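Local coordinates for GGDEF family protein (Vibrio cholerae, PDB 5GZS) that is probably a membrane-anchored diguanylate cyclase whose periplasmic portion holds arginine in a solute-binding-protein domain and so probably senses it, at residues K201-L204 and D205-Q209; F278-Q282 and D283-D287. All coordinates share one frame; numbering follows the deposited sequence.

Contact 1 of 2, residues K201-L204 and D205-Q209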
loop_
_atom_site.group_PDB
_atom_site.type_symbol
_atom_site.label_atom_id
_atom_site.label_comp_id
_atom_site.label_asym_id
_atom_site.label_seq_id
_atom_site.Cartn_x
_atom_site.Cartn_y
_atom_site.Cartn_z
ATOM N N LYS A 201 13.978 -23.037 -13.678
ATOM C CA LYS A 201 15.129 -23.804 -13.253
ATOM C C LYS A 201 16.390 -23.161 -13.799
ATOM O O LYS A 201 17.414 -23.074 -13.112
ATOM C CB LYS A 201 14.987 -25.270 -13.735
ATOM C CG LYS A 201 16.184 -26.196 -13.463
ATOM C CD LYS A 201 16.609 -26.133 -11.990
ATOM C CE LYS A 201 17.542 -27.278 -11.587
ATOM N NZ LYS A 201 18.731 -26.858 -10.768
ATOM N N TYR A 202 16.301 -22.692 -15.042
ATOM C CA TYR A 202 17.469 -22.194 -15.725
ATOM C C TYR A 202 17.934 -20.938 -15.057
ATOM O O TYR A 202 19.095 -20.841 -14.721
ATOM C CB TYR A 202 17.182 -21.958 -17.198
ATOM C CG TYR A 202 18.348 -21.392 -17.979
ATOM C CD1 TYR A 202 18.592 -20.022 -18.016
ATOM C CD2 TYR A 202 19.193 -22.226 -18.702
ATOM C CE1 TYR A 202 19.650 -19.499 -18.738
ATOM C CE2 TYR A 202 20.265 -21.706 -19.428
ATOM C CZ TYR A 202 20.477 -20.347 -19.445
ATOM O OH TYR A 202 21.516 -19.838 -20.171
ATOM N N GLN A 203 17.037 -19.973 -14.829
ATOM C CA GLN A 203 17.488 -18.689 -14.272
ATOM C C GLN A 203 17.735 -18.758 -12.761
ATOM O O GLN A 203 18.609 -18.071 -12.244
ATOM C CB GLN A 203 16.509 -17.558 -14.632
ATOM C CG GLN A 203 15.049 -17.673 -14.174
ATOM C CD GLN A 203 14.836 -17.240 -12.725
ATOM O OE1 GLN A 203 15.153 -16.116 -12.327
ATOM N NE2 GLN A 203 14.316 -18.153 -11.928
ATOM N N LEU A 204 16.997 -19.597 -12.048
ATOM C CA LEU A 204 17.242 -19.698 -10.617
ATOM C C LEU A 204 18.648 -20.265 -10.385
ATOM O O LEU A 204 19.344 -19.859 -9.443
ATOM C CB LEU A 204 16.193 -20.565 -9.911
ATOM C CG LEU A 204 16.250 -20.422 -8.386
ATOM C CD1 LEU A 204 16.326 -18.936 -8.050
ATOM C CD2 LEU A 204 15.066 -21.067 -7.688
ATOM N N ASP A 205 19.073 -21.183 -11.253
ATOM C CA ASP A 205 20.414 -21.762 -11.158
ATOM C C ASP A 205 21.540 -20.740 -11.356
ATOM O O ASP A 205 22.520 -20.736 -10.598
ATOM C CB ASP A 205 20.560 -22.882 -12.167
ATOM C CG ASP A 205 19.978 -24.188 -11.676
ATOM O OD1 ASP A 205 19.402 -24.217 -10.574
ATOM O OD2 ASP A 205 20.092 -25.196 -12.401
ATOM N N ILE A 206 21.407 -19.876 -12.357
ATOM C CA ILE A 206 22.362 -18.784 -12.571
ATOM C C ILE A 206 22.440 -17.880 -11.365
ATOM O O ILE A 206 23.539 -17.472 -10.942
ATOM C CB ILE A 206 21.988 -17.910 -13.786
ATOM C CG1 ILE A 206 22.208 -18.670 -15.083
ATOM C CG2 ILE A 206 22.773 -16.557 -13.796
ATOM C CD1 ILE A 206 21.792 -17.857 -16.291
ATOM N N ARG A 207 21.274 -17.542 -10.819
ATOM C CA ARG A 207 21.247 -16.686 -9.622
ATOM C C ARG A 207 21.791 -17.389 -8.366
ATOM O O ARG A 207 22.487 -16.766 -7.594
ATOM C CB ARG A 207 19.847 -16.159 -9.397
ATOM C CG ARG A 207 19.557 -15.084 -10.432
ATOM C CD ARG A 207 18.067 -14.903 -10.623
ATOM N NE ARG A 207 17.477 -14.181 -9.509
ATOM C CZ ARG A 207 16.250 -14.387 -9.068
ATOM N NH1 ARG A 207 15.474 -15.281 -9.655
ATOM N NH2 ARG A 207 15.797 -13.674 -8.054
ATOM N N LYS A 208 21.550 -18.684 -8.211
ATOM C CA LYS A 208 22.163 -19.416 -7.112
ATOM C C LYS A 208 23.691 -19.425 -7.202
ATOM O O LYS A 208 24.398 -19.271 -6.211
ATOM C CB LYS A 208 21.659 -20.852 -7.085
ATOM C CG LYS A 208 20.281 -20.997 -6.481
ATOM C CD LYS A 208 19.753 -22.393 -6.739
ATOM C CE LYS A 208 18.482 -22.686 -5.945
ATOM N NZ LYS A 208 17.990 -24.002 -6.416
ATOM N N GLN A 209 24.185 -19.665 -8.413
ATOM C CA GLN A 209 25.616 -19.783 -8.654
ATOM C C GLN A 209 26.326 -18.490 -8.294
ATOM O O GLN A 209 27.389 -18.503 -7.674
ATOM C CB GLN A 209 25.886 -20.142 -10.117
ATOM C CG GLN A 209 27.360 -20.284 -10.459
ATOM C CD GLN A 209 27.755 -19.477 -11.680
ATOM O OE1 GLN A 209 27.201 -18.409 -11.938
ATOM N NE2 GLN A 209 28.717 -19.987 -12.441
#
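Lys201 and Asp205, one helical turn apart, form a salt bridge in which the ammonium sits in the mouth of the carboxylate. NZ of Lys201 lies 2.7 Å from both OD1 and OD2 of Asp205 and meets the syn lone pair of each. The lysine reaches this place by a detour: CG is anti to the backbone N (chi1 175°), and bends at chi2 and chi4 bring the ammonium back to the open end of the carboxylate, between its two oxygens. NZ of Lys208 lies 5.3 Å from NZ of Lys201, so a second positive charge probably adds to the field around this carboxylate.

A second polar pair, Gln203 and Arg207, runs side by side in the same direction. OE1 of Gln203 accepts a hydrogen bond from NH1 of Arg207 at 2.8 Å, in the carbonyl plane and on a lone pair, although the amide and guanidinium planes are turned 47° apart. Tyr80 also bonds this oxygen, while NE2 of Gln203 turns back to the carbonyl of Gln200.

All these pairs ride on helix 189-218 with the i to i+4 spacing of an alpha-helix. Its backbone bonds include Lys208 N to Leu204 O at 2.8 Å, while Ile206 N to Tyr202 O is weak.

Apolar contacts complete the set. CD1 of Ile206 lies 3.6 Å from CE1 of the Tyr202 ring, whose hydroxyl bonds Asp13 and Lys145; Ile206 also packs on Leu148 of helix 144-149. On Leu204, CG rests 4.0 Å from CE of the extended Lys208 chain.

Contact 2 of 2, residues F278-Q282 and D283-D287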
loop_
_atom_site.group_PDB
_atom_site.type_symbol
_atom_site.label_atom_id
_atom_site.label_comp_id
_atom_site.label_asym_id
_atom_site.label_seq_id
_atom_site.Cartn_x
_atom_site.Cartn_y
_atom_site.Cartn_z
ATOM N N PHE A 278 17.139 -14.065 22.998
ATOM C CA PHE A 278 17.935 -12.929 22.620
ATOM C C PHE A 278 19.168 -12.873 23.507
ATOM O O PHE A 278 20.254 -12.513 23.061
ATOM C CB PHE A 278 17.106 -11.650 22.718
ATOM C CG PHE A 278 17.683 -10.511 21.950
ATOM C CD1 PHE A 278 18.011 -10.658 20.617
ATOM C CD2 PHE A 278 17.922 -9.301 22.561
ATOM C CE1 PHE A 278 18.565 -9.606 19.902
ATOM C CE2 PHE A 278 18.475 -8.250 21.856
ATOM C CZ PHE A 278 18.801 -8.407 20.527
ATOM N N ASP A 279 19.004 -13.251 24.762
ATOM C CA ASP A 279 20.151 -13.407 25.641
ATOM C C ASP A 279 21.096 -14.440 25.040
ATOM O O ASP A 279 22.301 -14.249 25.050
ATOM C CB ASP A 279 19.713 -13.814 27.058
ATOM C CG ASP A 279 18.768 -12.794 27.700
ATOM O OD1 ASP A 279 18.252 -11.920 26.975
ATOM O OD2 ASP A 279 18.540 -12.873 28.927
ATOM N N ASP A 280 20.554 -15.529 24.500
ATOM C CA ASP A 280 21.380 -16.552 23.854
ATOM C C ASP A 280 22.124 -15.974 22.643
ATOM O O ASP A 280 23.275 -16.352 22.333
ATOM C CB ASP A 280 20.513 -17.732 23.419
ATOM C CG ASP A 280 20.269 -18.723 24.535
ATOM O OD1 ASP A 280 19.329 -18.501 25.348
ATOM O OD2 ASP A 280 21.025 -19.731 24.577
ATOM N N LEU A 281 21.454 -15.048 21.967
ATOM C CA LEU A 281 22.039 -14.339 20.836
ATOM C C LEU A 281 23.123 -13.355 21.295
ATOM O O LEU A 281 24.196 -13.252 20.677
ATOM C CB LEU A 281 20.959 -13.601 20.060
ATOM C CG LEU A 281 21.381 -13.098 18.690
ATOM C CD1 LEU A 281 21.768 -14.281 17.795
ATOM C CD2 LEU A 281 20.255 -12.256 18.061
ATOM N N GLN A 282 22.860 -12.637 22.385
ATOM C CA GLN A 282 23.884 -11.735 22.893
ATOM C C GLN A 282 25.020 -12.534 23.524
ATOM O O GLN A 282 26.156 -12.136 23.428
ATOM C CB GLN A 282 23.268 -10.713 23.840
ATOM C CG GLN A 282 22.339 -9.766 23.076
ATOM C CD GLN A 282 21.520 -8.850 23.965
ATOM O OE1 GLN A 282 21.877 -7.690 24.172
ATOM N NE2 GLN A 282 20.400 -9.355 24.476
ATOM N N ASP A 283 24.726 -13.701 24.091
ATOM C CA ASP A 283 25.760 -14.626 24.587
ATOM C C ASP A 283 26.719 -15.110 23.507
ATOM O O ASP A 283 27.802 -15.609 23.819
ATOM C CB ASP A 283 25.130 -15.889 25.205
ATOM C CG ASP A 283 24.433 -15.634 26.524
ATOM O OD1 ASP A 283 24.253 -14.453 26.908
ATOM O OD2 ASP A 283 24.050 -16.637 27.170
ATOM N N LYS A 284 26.285 -15.029 22.253
ATOM C CA LYS A 284 26.946 -15.715 21.132
ATOM C C LYS A 284 26.849 -17.241 21.291
ATOM O O LYS A 284 27.665 -17.987 20.720
ATOM C CB LYS A 284 28.428 -15.302 20.979
ATOM C CG LYS A 284 28.732 -13.815 21.155
ATOM C CD LYS A 284 27.877 -12.932 20.253
ATOM C CE LYS A 284 27.855 -11.469 20.734
ATOM N NZ LYS A 284 29.231 -10.983 21.038
ATOM N N SER A 285 25.863 -17.714 22.055
ATOM C CA SER A 285 25.724 -19.165 22.278
ATOM C C SER A 285 24.939 -19.805 21.122
ATOM O O SER A 285 25.016 -21.011 20.903
ATOM C CB SER A 285 25.066 -19.466 23.643
ATOM O OG SER A 285 23.849 -18.743 23.840
ATOM N N ILE A 286 24.200 -18.973 20.386
ATOM C CA ILE A 286 23.606 -19.341 19.096
ATOM C C ILE A 286 24.038 -18.294 18.073
ATOM O O ILE A 286 24.489 -17.214 18.460
ATOM C CB ILE A 286 22.082 -19.401 19.161
ATOM C CG1 ILE A 286 21.527 -17.989 19.353
ATOM C CG2 ILE A 286 21.638 -20.299 20.310
ATOM C CD1 ILE A 286 20.015 -17.871 19.233
ATOM N N ASP A 287 23.912 -18.608 16.782
ATOM C CA ASP A 287 24.296 -17.682 15.709
ATOM C C ASP A 287 23.099 -16.907 15.105
ATOM O O ASP A 287 23.224 -15.753 14.722
ATOM C CB ASP A 287 25.000 -18.433 14.586
ATOM C CG ASP A 287 26.086 -19.347 15.081
ATOM O OD1 ASP A 287 27.079 -18.865 15.649
ATOM O OD2 ASP A 287 25.945 -20.575 14.915
#
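The carbonyl oxygen of Asp280 receives the chain as it turns out of the helix. Ser285 N donates to Asp280 O at 2.9 Å, almost in line with the carbonyl bond (C=O...N angle 167°), and Ile286 N adds a weak bond to the same oxygen. The hydroxyl of Ser285 stands close to two acceptors, with OG 2.9 Å from Asp280 O and 3.1 Å from Asp280 OD2; which of them takes its proton is not settled. The side chain is placed for either choice because OG lies between the backbone N and the carbonyl carbon (chi1 51°). OD2 of Asp280 is also in a long, weak ion pair with Lys229.

A Schellman motif ends helix 277-282 here. Lys284, with a positive phi of 65°, reverses the backbone and directs its N to Leu281 O at 3.2 Å, well above the carbonyl plane, while the bond from Ser285 N spans the wider loop back to Asp280. Just before the reversal, Asp283 N still makes a helical bond to Asp279 O at 2.7 Å. OD2 of Asp283 lies 5.0 Å from OD2 of Asp280, so the two negative charges near this helix C terminus may raise each other's pKa slightly.

Beyond the turn, the chain folds Ile286 back against the last turn of the helix. CG1 of Ile286 lies 4.0 Å from CD1 of Leu281 and its CG2 approaches CB of Asp280, while the isoleucine also packs on Arg227 and Lys229 of strand 226-230. Leu281 CD1 reaches 3.7 Å from Asp287 O, and the leucine meets Leu289 of strand 288-292; the Asp287 carboxylate is held by a salt bridge to Arg224 and by the backbone N of Arg227.

In the fold
From the N terminus, the chain first builds the arginine-binding portion and then enters the long helix 189-218. Contact 1 lies within that helix and closes no loop; its neighbours in helices 15-28 and 144-149 join the helix to the first solute-binding region. The chain next passes through strand 226-230, helix 248-259 and strand 264-266 to reach contact 2, where helix 277-282 turns through a short loop into strand 288-292, beside strand 226-230 in the mixed sheet of the second region. The two contacts follow in series, neither nested nor crossed, with centres 34 Å and nearest atoms about 21 Å apart.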